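Local coordinates for protein transcriptional repressor of the blcABC operon (Agrobacterium tumefaciens, PDB 3MQ0) that represses transcription of the blcABC operon, probably by binding DNA through a helix-turn-helix domain, and is regulated through its oligomerization, at residues 75-78 against 82-85; 46-51 against 64-69; 107-112 against 261-266; 100-105 against 132-137. One frame throughout, in Å; residues are numbered along the deposited sequence.

Contact 1: 75-78 against 82-85; sequences LARS and TLRI
Ala76 and Arg84 form the hydrogen-bonded pair of a short antiparallel ladder, in which strands 75-77 and 82-85 run at 146° to each other with 4.5 Å between axes. Ala76 N donates to Arg84 O (2.8 Å), and Arg84 N returns a bond to Ala76 O (2.9 Å). Beyond strand 75-77, Ser78 N reaches Thr82 O at 2.8 Å and closes the ladder at its turn end. The non-hydrogen-bonded partners Arg77 and Leu83 share one face of the hairpin: Leu83 CD2 lies 3.8 Å from Arg77 CB, touching the base of a chain that otherwise stretches out straight. Ala76 and Arg84 occupy the other face. There the extended Arg84 side chain lays its guanidinium broadside under Ser78, with Ser78 OG above the centre of the group and 3.1 Å from Arg84 NE. An approach over the face gives those N-H groups no line to the oxygen, and this close contact is not a hydrogen bond. Arg84 NH2 instead donates to Thr82 OG1 (3.2 Å), which chi1 of 54° places between the backbone N and the carbonyl carbon; the main partner of that hydroxyl is Asp80, just before the strand. Asp101 of the second subunit packs on Arg84, and Ser104 of that second subunit makes a weak hydrogen bond with Arg84 NH1. Inward, Leu75 leans on Ile35 and Leu36 of helix 27-41 and on Leu66 and Met69 of helix 59-71. A two-stranded hairpin backed by helices in this way is the wing of a winged helix-turn-helix domain, as in IclR-family regulators.

Contact 2: 46-51 against 64-69; sequences LTAAEL and GLLAVM
Leu66 reaches out from helix 59-71 and divides its two methyls between Ala48 and Leu51, which stand one turn apart on helix 48-52. CD1 of Leu66 sits against the Ala48 methyl, 3.6 Å from CB, and also comes within 4.2 Å of Leu51 CB, settling in the notch between the two residues. CD2 of Leu66 meets Leu51 CD1 at 4.1 Å, the two leucine side chains lying at a slant to each other. With CG set anti to the carbonyl carbon (chi1 -67°), this torsion turns the Leu66 branch toward helix 48-52. Leu83 of the wing touches both leucines, and Ile35 of helix 27-41 adds to the packing on Leu66. The polar groups beside this contact serve the start of helix 48-52 in a capping box: Glu50 N donates to Thr47 OG1 (3.0 Å), and Thr47 N returns a bond of 2.9 Å to the anti lone pair of Glu50 OE1. Arg44 pairs with the second carboxylate oxygen of Glu50. Between segments 46-51 and 64-69, which belong to the two helices of the helix-turn-helix, the contact is thus apolar and without directional bonds, resting on methyl fit within the small domain core, while the polar atoms are used to fix the helix start.

Contact 3: 107-112 against 261-266; sequences NDHLAQ and ANALSE
His109 sends its imidazole toward helix 247-267 with CG anti to the backbone N (chi1 -165°) and the ring rotated to a chi2 of 66°; Leu264, its first torsion in the same well (-167°), holds CD1 close to the root of that ring. The two side chains slant across each other, CD1 of Leu264 lying 3.8 Å from His109 CB and 3.9 Å from His109 CG. Leu264 CB stands over one face of the imidazole, displaced toward its rim. Farther along the ring, the Ala263 methyl touches the far end, with CB 3.7 Å from His109 CE1 and 4.0 Å from His109 NE2. Both ring nitrogens find partners on the facing helix: ND1 bonds with Lys267 NZ, and NE2 makes a weak bond to Thr260 O, a pairing consistent with ND1 accepting and NE2 donating. These two bonds would fix the rotation of a buried ring that the alanine and leucine merely pack against. Within the long helix, Ala261 O accepts twice from one residue, from Ser265 N at 2.9 Å and from Ser265 OG at 3.0 Å, the hydroxyl coming from above the carbonyl plane. Ser265 OG also bonds Arg226 N on strand 218-226, and Leu264 packs on Ile225 of that strand. On helix 102-110, Asp108 bonds with Ser78 and Ala79 of the second subunit. The contact therefore pairs the helix 102-110 with the C-terminal helix 247-267, the latter lying on the central antiparallel sheet, an arrangement that belongs to the GAF fold of the IclR C-terminal domain.

Contact 4: 100-105 against 132-137; sequences LDIVST and VYIGCR
Asp101 O, just ahead of the Ile102 and Val103 that pack on Ile134, is gripped by three donors: Thr105 OG1 at 3.0 Å, Thr105 N at 3.1 Å and Ser104 OG at 3.1 Å. Asp101 is the N-cap of helix 102-110, which meets the sheet of the GAF fold at a classic beta bulge, where Ile134 and Gly135 both face Leu123 of the neighbouring strand. The cap is completed by Ser104 N, which bonds Asp101 OD1 at 3.3 Å from above the carboxylate plane. Arg84 of the second subunit is a further partner of Thr105 OG1. The side chains that meet across the contact are all aliphatic. Ile134 has CG1 between its backbone N and carbonyl carbon (chi1 60°), and from there its CD1 reaches both helix residues: Ile102 CG2 lies 3.9 Å away, with the two side chains crossing at roughly a right angle, and Val103 CG2 lies 4.0 Å away on a slanting approach. The backbones come nearest at Val103 and Gly135, whose CA atoms are 5.9 Å apart. There the tightest touch is a methyl on a carbonyl, Val103 CG2 to Ile134 O at 3.4 Å.

The contacts fall into two pairs, one far out in the helix-turn-helix domain and one near the middle of the chain. Contacts 1 and 2, with centres 9 Å apart, share the small helix-turn-helix domain: strand 46-47 joins 82-85 in one sheet through Leu46 and Leu83, and helix 59-71 is followed in the chain by strand 75-77. Contacts 3 and 4, 11 Å apart between centres, both use helix 102-110 in the C-terminal domain, where their segments alternate along the sequence. Contact 2 closes before contact 1 opens, and both precede the C-terminal pair. All four contacts reach the second subunit; hairpin 75-85 of one chain meets helix 102-110 of the other, so each DNA-binding domain packs on the partner's C-terminal domain.

Contact 1: 75-78 against 82-85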
# COMPACT_ATOMS: atom_id res chain seq x y z
N LEU B 75 -5.60 12.74 11.56
CA LEU B 75 -6.87 12.05 11.75
C LEU B 75 -7.97 12.81 11.02
O LEU B 75 -7.88 14.01 10.80
CB LEU B 75 -7.26 11.98 13.24
CG LEU B 75 -6.29 11.30 14.20
CD1 LEU B 75 -6.67 11.54 15.67
CD2 LEU B 75 -6.15 9.82 13.91
N ALA B 76 -9.02 12.07 10.67
CA ALA B 76 -10.24 12.63 10.13
C ALA B 76 -11.36 12.31 11.12
O ALA B 76 -11.43 11.21 11.66
CB ALA B 76 -10.55 11.99 8.79
N ARG B 77 -12.23 13.28 11.36
CA ARG B 77 -13.33 13.08 12.28
C ARG B 77 -14.65 12.86 11.53
O ARG B 77 -15.05 13.71 10.75
CB ARG B 77 -13.47 14.31 13.18
CG ARG B 77 -14.53 14.17 14.26
CD ARG B 77 -14.58 15.41 15.12
NE ARG B 77 -15.56 15.29 16.20
CZ ARG B 77 -16.86 15.50 16.04
NH1 ARG B 77 -17.34 15.83 14.85
NH2 ARG B 77 -17.69 15.37 17.08
N SER B 78 -15.32 11.73 11.78
CA SER B 78 -16.62 11.46 11.15
C SER B 78 -17.75 12.23 11.84
O SER B 78 -17.58 12.80 12.91
CB SER B 78 -16.91 9.96 11.14
OG SER B 78 -15.98 9.25 10.34
N THR B 82 -16.37 9.72 15.55
CA THR B 82 -15.32 8.71 15.51
C THR B 82 -14.14 9.22 14.70
O THR B 82 -14.28 10.07 13.84
CB THR B 82 -15.82 7.35 14.96
OG1 THR B 82 -16.44 7.54 13.69
CG2 THR B 82 -16.81 6.73 15.92
N LEU B 83 -12.97 8.72 15.01
CA LEU B 83 -11.77 9.22 14.39
C LEU B 83 -11.18 8.12 13.53
O LEU B 83 -11.26 6.94 13.87
CB LEU B 83 -10.79 9.68 15.47
CG LEU B 83 -11.28 10.89 16.26
CD1 LEU B 83 -10.49 11.07 17.54
CD2 LEU B 83 -11.20 12.14 15.40
N ARG B 84 -10.63 8.50 12.38
CA ARG B 84 -10.01 7.53 11.51
C ARG B 84 -8.72 8.12 10.99
O ARG B 84 -8.51 9.33 11.09
CB ARG B 84 -10.95 7.16 10.36
CG ARG B 84 -12.26 6.60 10.89
CD ARG B 84 -13.43 6.57 9.92
NE ARG B 84 -14.68 6.41 10.67
CZ ARG B 84 -15.86 6.09 10.14
NH1 ARG B 84 -15.98 5.87 8.84
NH2 ARG B 84 -16.93 5.98 10.93
N ILE B 85 -7.84 7.28 10.45
CA ILE B 85 -6.63 7.79 9.84
C ILE B 85 -6.97 8.74 8.69
O ILE B 85 -7.82 8.42 7.86
CB ILE B 85 -5.76 6.64 9.29
CG1 ILE B 85 -5.40 5.65 10.41
CG2 ILE B 85 -4.51 7.20 8.62
CD1 ILE B 85 -4.51 6.24 11.49

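Contact 2: 46-51 against 64-69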
# COMPACT_ATOMS: atom_id res chain seq x y z
N LEU B 46 -13.11 4.41 16.58
CA LEU B 46 -13.20 4.78 17.99
C LEU B 46 -13.53 6.26 18.20
O LEU B 46 -13.17 7.10 17.39
CB LEU B 46 -11.86 4.47 18.68
CG LEU B 46 -11.36 3.04 18.47
CD1 LEU B 46 -9.92 2.90 18.95
CD2 LEU B 46 -12.29 2.05 19.16
N THR B 47 -14.20 6.55 19.31
CA THR B 47 -14.52 7.92 19.69
C THR B 47 -13.32 8.55 20.38
O THR B 47 -12.37 7.87 20.76
CB THR B 47 -15.70 7.95 20.69
OG1 THR B 47 -15.35 7.20 21.86
CG2 THR B 47 -16.94 7.35 20.06
N ALA B 48 -13.38 9.86 20.57
CA ALA B 48 -12.31 10.54 21.29
C ALA B 48 -12.29 10.00 22.72
O ALA B 48 -11.23 9.81 23.30
CB ALA B 48 -12.51 12.05 21.28
N ALA B 49 -13.48 9.74 23.27
CA ALA B 49 -13.54 9.24 24.64
C ALA B 49 -12.85 7.89 24.76
O ALA B 49 -12.13 7.64 25.72
CB ALA B 49 -14.98 9.14 25.10
N GLU B 50 -13.07 7.02 23.78
CA GLU B 50 -12.42 5.72 23.78
C GLU B 50 -10.90 5.84 23.68
O GLU B 50 -10.16 5.15 24.39
CB GLU B 50 -12.99 4.82 22.68
CG GLU B 50 -14.42 4.35 22.96
CD GLU B 50 -15.05 3.63 21.77
OE1 GLU B 50 -14.93 4.13 20.64
OE2 GLU B 50 -15.68 2.56 21.99
N LEU B 51 -10.42 6.70 22.79
CA LEU B 51 -8.98 6.84 22.60
C LEU B 51 -8.33 7.44 23.83
O LEU B 51 -7.19 7.10 24.17
CB LEU B 51 -8.67 7.70 21.37
CG LEU B 51 -9.00 7.06 20.03
CD1 LEU B 51 -8.98 8.12 18.93
CD2 LEU B 51 -7.99 5.95 19.75
N GLY B 64 -7.73 17.80 23.49
CA GLY B 64 -7.06 18.86 22.76
C GLY B 64 -6.05 18.29 21.77
O GLY B 64 -5.92 18.77 20.66
N LEU B 65 -5.33 17.25 22.18
CA LEU B 65 -4.35 16.65 21.28
C LEU B 65 -5.04 16.03 20.09
O LEU B 65 -4.61 16.21 18.95
CB LEU B 65 -3.48 15.63 22.02
CG LEU B 65 -2.47 14.84 21.18
CD1 LEU B 65 -1.45 15.77 20.52
CD2 LEU B 65 -1.79 13.87 22.13
N LEU B 66 -6.13 15.30 20.35
CA LEU B 66 -6.89 14.67 19.27
C LEU B 66 -7.42 15.73 18.30
O LEU B 66 -7.41 15.53 17.10
CB LEU B 66 -8.02 13.80 19.82
CG LEU B 66 -7.64 12.55 20.61
CD1 LEU B 66 -8.89 11.87 21.17
CD2 LEU B 66 -6.86 11.58 19.75
N ALA B 67 -7.87 16.86 18.82
CA ALA B 67 -8.38 17.92 17.95
C ALA B 67 -7.29 18.53 17.08
O ALA B 67 -7.52 18.87 15.93
CB ALA B 67 -9.11 19.00 18.76
N VAL B 68 -6.09 18.68 17.64
CA VAL B 68 -4.96 19.18 16.88
C VAL B 68 -4.57 18.19 15.78
O VAL B 68 -4.30 18.60 14.66
CB VAL B 68 -3.75 19.48 17.79
CG1 VAL B 68 -2.49 19.70 16.95
CG2 VAL B 68 -4.04 20.69 18.67
N MET B 69 -4.57 16.90 16.09
CA MET B 69 -4.25 15.87 15.10
C MET B 69 -5.25 15.86 13.99
O MET B 69 -4.92 15.53 12.85
CB MET B 69 -4.20 14.48 15.75
CG MET B 69 -3.01 14.29 16.69
SD MET B 69 -3.05 12.70 17.52
CE MET B 69 -2.68 11.66 16.11

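Contact 3: 107-112 against 261-266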
# COMPACT_ATOMS: atom_id res chain seq x y z
N ASN B 107 23.14 -3.18 2.67
CA ASN B 107 24.52 -2.78 2.99
C ASN B 107 24.61 -2.18 4.38
O ASN B 107 25.48 -2.53 5.17
CB ASN B 107 25.06 -1.76 1.98
CG ASN B 107 25.32 -2.36 0.61
OD1 ASN B 107 25.57 -3.55 0.48
ND2 ASN B 107 25.30 -1.52 -0.42
N ASP B 108 23.70 -1.25 4.66
CA ASP B 108 23.67 -0.55 5.94
C ASP B 108 23.35 -1.46 7.13
O ASP B 108 23.89 -1.31 8.23
CB ASP B 108 22.69 0.62 5.88
CG ASP B 108 23.17 1.72 4.94
OD1 ASP B 108 24.35 1.68 4.51
OD2 ASP B 108 22.38 2.64 4.62
N HIS B 109 22.48 -2.43 6.89
CA HIS B 109 22.15 -3.41 7.90
C HIS B 109 23.39 -4.21 8.28
O HIS B 109 23.62 -4.48 9.46
CB HIS B 109 21.07 -4.34 7.36
CG HIS B 109 20.39 -5.16 8.41
ND1 HIS B 109 19.60 -4.61 9.40
CD2 HIS B 109 20.36 -6.51 8.61
CE1 HIS B 109 19.13 -5.58 10.17
NE2 HIS B 109 19.57 -6.73 9.71
N LEU B 110 24.20 -4.58 7.29
CA LEU B 110 25.42 -5.34 7.57
C LEU B 110 26.45 -4.51 8.34
O LEU B 110 27.21 -5.05 9.15
CB LEU B 110 26.04 -5.87 6.29
CG LEU B 110 25.24 -6.97 5.59
CD1 LEU B 110 26.03 -7.49 4.40
CD2 LEU B 110 24.96 -8.08 6.58
N ALA B 111 26.46 -3.21 8.09
CA ALA B 111 27.42 -2.32 8.74
C ALA B 111 27.30 -2.30 10.26
O ALA B 111 28.17 -1.77 10.94
CB ALA B 111 27.30 -0.91 8.17
N GLN B 112 26.22 -2.85 10.81
CA GLN B 112 26.02 -2.80 12.25
C GLN B 112 25.87 -4.18 12.88
O GLN B 112 25.58 -4.31 14.07
CB GLN B 112 24.82 -1.92 12.59
CG GLN B 112 23.53 -2.41 11.98
CD GLN B 112 22.53 -1.30 11.80
OE1 GLN B 112 22.87 -0.20 11.37
NE2 GLN B 112 21.27 -1.58 12.13
N ALA B 261 17.45 -11.62 8.83
CA ALA B 261 16.60 -11.45 7.65
C ALA B 261 15.25 -10.84 8.01
O ALA B 261 14.75 -9.97 7.31
CB ALA B 261 16.40 -12.79 6.94
N ASN B 262 14.65 -11.31 9.10
CA ASN B 262 13.42 -10.71 9.63
C ASN B 262 13.57 -9.22 9.94
O ASN B 262 12.67 -8.41 9.66
CB ASN B 262 12.91 -11.49 10.85
CG ASN B 262 12.37 -12.86 10.47
OD1 ASN B 262 12.13 -13.13 9.30
ND2 ASN B 262 12.20 -13.73 11.45
N ALA B 263 14.70 -8.84 10.52
CA ALA B 263 14.94 -7.42 10.84
C ALA B 263 15.09 -6.61 9.56
O ALA B 263 14.61 -5.47 9.47
CB ALA B 263 16.19 -7.27 11.71
N LEU B 264 15.74 -7.18 8.56
CA LEU B 264 15.86 -6.49 7.28
C LEU B 264 14.49 -6.32 6.61
O LEU B 264 14.18 -5.25 6.07
CB LEU B 264 16.81 -7.26 6.35
CG LEU B 264 17.33 -6.58 5.09
CD1 LEU B 264 17.89 -5.21 5.39
CD2 LEU B 264 18.40 -7.45 4.44
N SER B 265 13.67 -7.37 6.65
CA SER B 265 12.30 -7.33 6.10
C SER B 265 11.46 -6.21 6.73
O SER B 265 10.72 -5.50 6.04
CB SER B 265 11.61 -8.68 6.33
OG SER B 265 12.31 -9.70 5.64
N GLU B 266 11.59 -6.07 8.04
CA GLU B 266 10.88 -5.01 8.75
C GLU B 266 11.26 -3.63 8.21
O GLU B 266 10.42 -2.74 8.06
CB GLU B 266 11.16 -5.09 10.25
CG GLU B 266 10.26 -4.20 11.07
CD GLU B 266 10.41 -4.43 12.56
OE1 GLU B 266 11.44 -3.99 13.12
OE2 GLU B 266 9.51 -5.04 13.16

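Contact 4: 100-105 against 132-137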
# COMPACT_ATOMS: atom_id res chain seq x y z
N LEU B 100 12.33 3.09 -1.91
CA LEU B 100 12.83 1.81 -1.41
C LEU B 100 13.98 1.25 -2.27
O LEU B 100 13.82 1.02 -3.46
CB LEU B 100 11.70 0.78 -1.31
CG LEU B 100 11.86 -0.35 -0.29
CD1 LEU B 100 12.17 0.22 1.08
CD2 LEU B 100 10.60 -1.21 -0.25
N ASP B 101 15.13 1.04 -1.63
CA ASP B 101 16.32 0.52 -2.30
C ASP B 101 16.87 -0.60 -1.44
O ASP B 101 17.57 -0.36 -0.46
CB ASP B 101 17.36 1.64 -2.43
CG ASP B 101 18.57 1.22 -3.27
OD1 ASP B 101 18.93 0.02 -3.28
OD2 ASP B 101 19.16 2.11 -3.91
N ILE B 102 16.55 -1.83 -1.80
CA ILE B 102 16.89 -2.98 -0.97
C ILE B 102 18.41 -3.17 -0.82
O ILE B 102 18.90 -3.54 0.24
CB ILE B 102 16.21 -4.26 -1.50
CG1 ILE B 102 16.44 -5.42 -0.54
CG2 ILE B 102 16.69 -4.60 -2.90
CD1 ILE B 102 15.81 -6.69 -1.02
N VAL B 103 19.17 -2.89 -1.88
CA VAL B 103 20.60 -3.10 -1.81
C VAL B 103 21.26 -2.15 -0.80
O VAL B 103 22.10 -2.57 -0.02
CB VAL B 103 21.26 -2.94 -3.19
CG1 VAL B 103 22.78 -3.00 -3.07
CG2 VAL B 103 20.73 -4.01 -4.13
N SER B 104 20.88 -0.88 -0.81
CA SER B 104 21.48 0.05 0.16
C SER B 104 21.00 -0.27 1.59
O SER B 104 21.76 -0.14 2.54
CB SER B 104 21.21 1.51 -0.21
OG SER B 104 19.82 1.79 -0.23
N THR B 105 19.75 -0.68 1.73
CA THR B 105 19.22 -1.10 3.03
C THR B 105 20.01 -2.30 3.58
O THR B 105 20.41 -2.32 4.74
CB THR B 105 17.72 -1.48 2.90
OG1 THR B 105 16.98 -0.33 2.47
CG2 THR B 105 17.16 -1.97 4.24
N VAL B 132 19.65 -14.21 -9.09
CA VAL B 132 20.49 -13.15 -9.64
C VAL B 132 21.08 -12.37 -8.47
O VAL B 132 20.34 -11.97 -7.56
CB VAL B 132 19.67 -12.20 -10.53
CG1 VAL B 132 20.55 -11.07 -11.06
CG2 VAL B 132 19.02 -12.98 -11.67
N TYR B 133 22.39 -12.20 -8.47
CA TYR B 133 23.09 -11.52 -7.38
C TYR B 133 22.95 -10.01 -7.51
O TYR B 133 23.37 -9.44 -8.51
CB TYR B 133 24.57 -11.98 -7.29
CG TYR B 133 24.58 -13.40 -6.83
CD1 TYR B 133 24.38 -14.42 -7.73
CD2 TYR B 133 24.62 -13.71 -5.47
CE1 TYR B 133 24.28 -15.74 -7.31
CE2 TYR B 133 24.52 -15.02 -5.04
CZ TYR B 133 24.35 -16.03 -5.97
OH TYR B 133 24.25 -17.33 -5.55
N ILE B 134 22.32 -9.38 -6.52
CA ILE B 134 22.15 -7.93 -6.58
C ILE B 134 22.96 -7.19 -5.52
O ILE B 134 23.08 -5.96 -5.58
CB ILE B 134 20.68 -7.51 -6.50
CG1 ILE B 134 20.04 -7.98 -5.19
CG2 ILE B 134 19.91 -8.08 -7.69
CD1 ILE B 134 18.67 -7.35 -4.92
N GLY B 135 23.48 -7.92 -4.55
CA GLY B 135 24.34 -7.33 -3.54
C GLY B 135 25.35 -8.34 -3.03
O GLY B 135 25.08 -9.54 -3.05
N CYS B 136 26.51 -7.86 -2.60
CA CYS B 136 27.54 -8.75 -2.09
C CYS B 136 28.50 -8.00 -1.18
O CYS B 136 29.09 -7.01 -1.60
CB CYS B 136 28.32 -9.42 -3.23
SG CYS B 136 29.62 -10.59 -2.68
N ARG B 137 28.65 -8.48 0.06
CA ARG B 137 29.64 -7.92 0.96
C ARG B 137 30.73 -8.97 1.20
O ARG B 137 30.49 -10.01 1.81
CB ARG B 137 29.02 -7.43 2.28
CG ARG B 137 30.02 -6.66 3.16
CD ARG B 137 29.52 -6.36 4.57
NE ARG B 137 29.65 -7.46 5.54
CZ ARG B 137 30.43 -8.53 5.41
NH1 ARG B 137 31.21 -8.69 4.35
NH2 ARG B 137 30.44 -9.45 6.37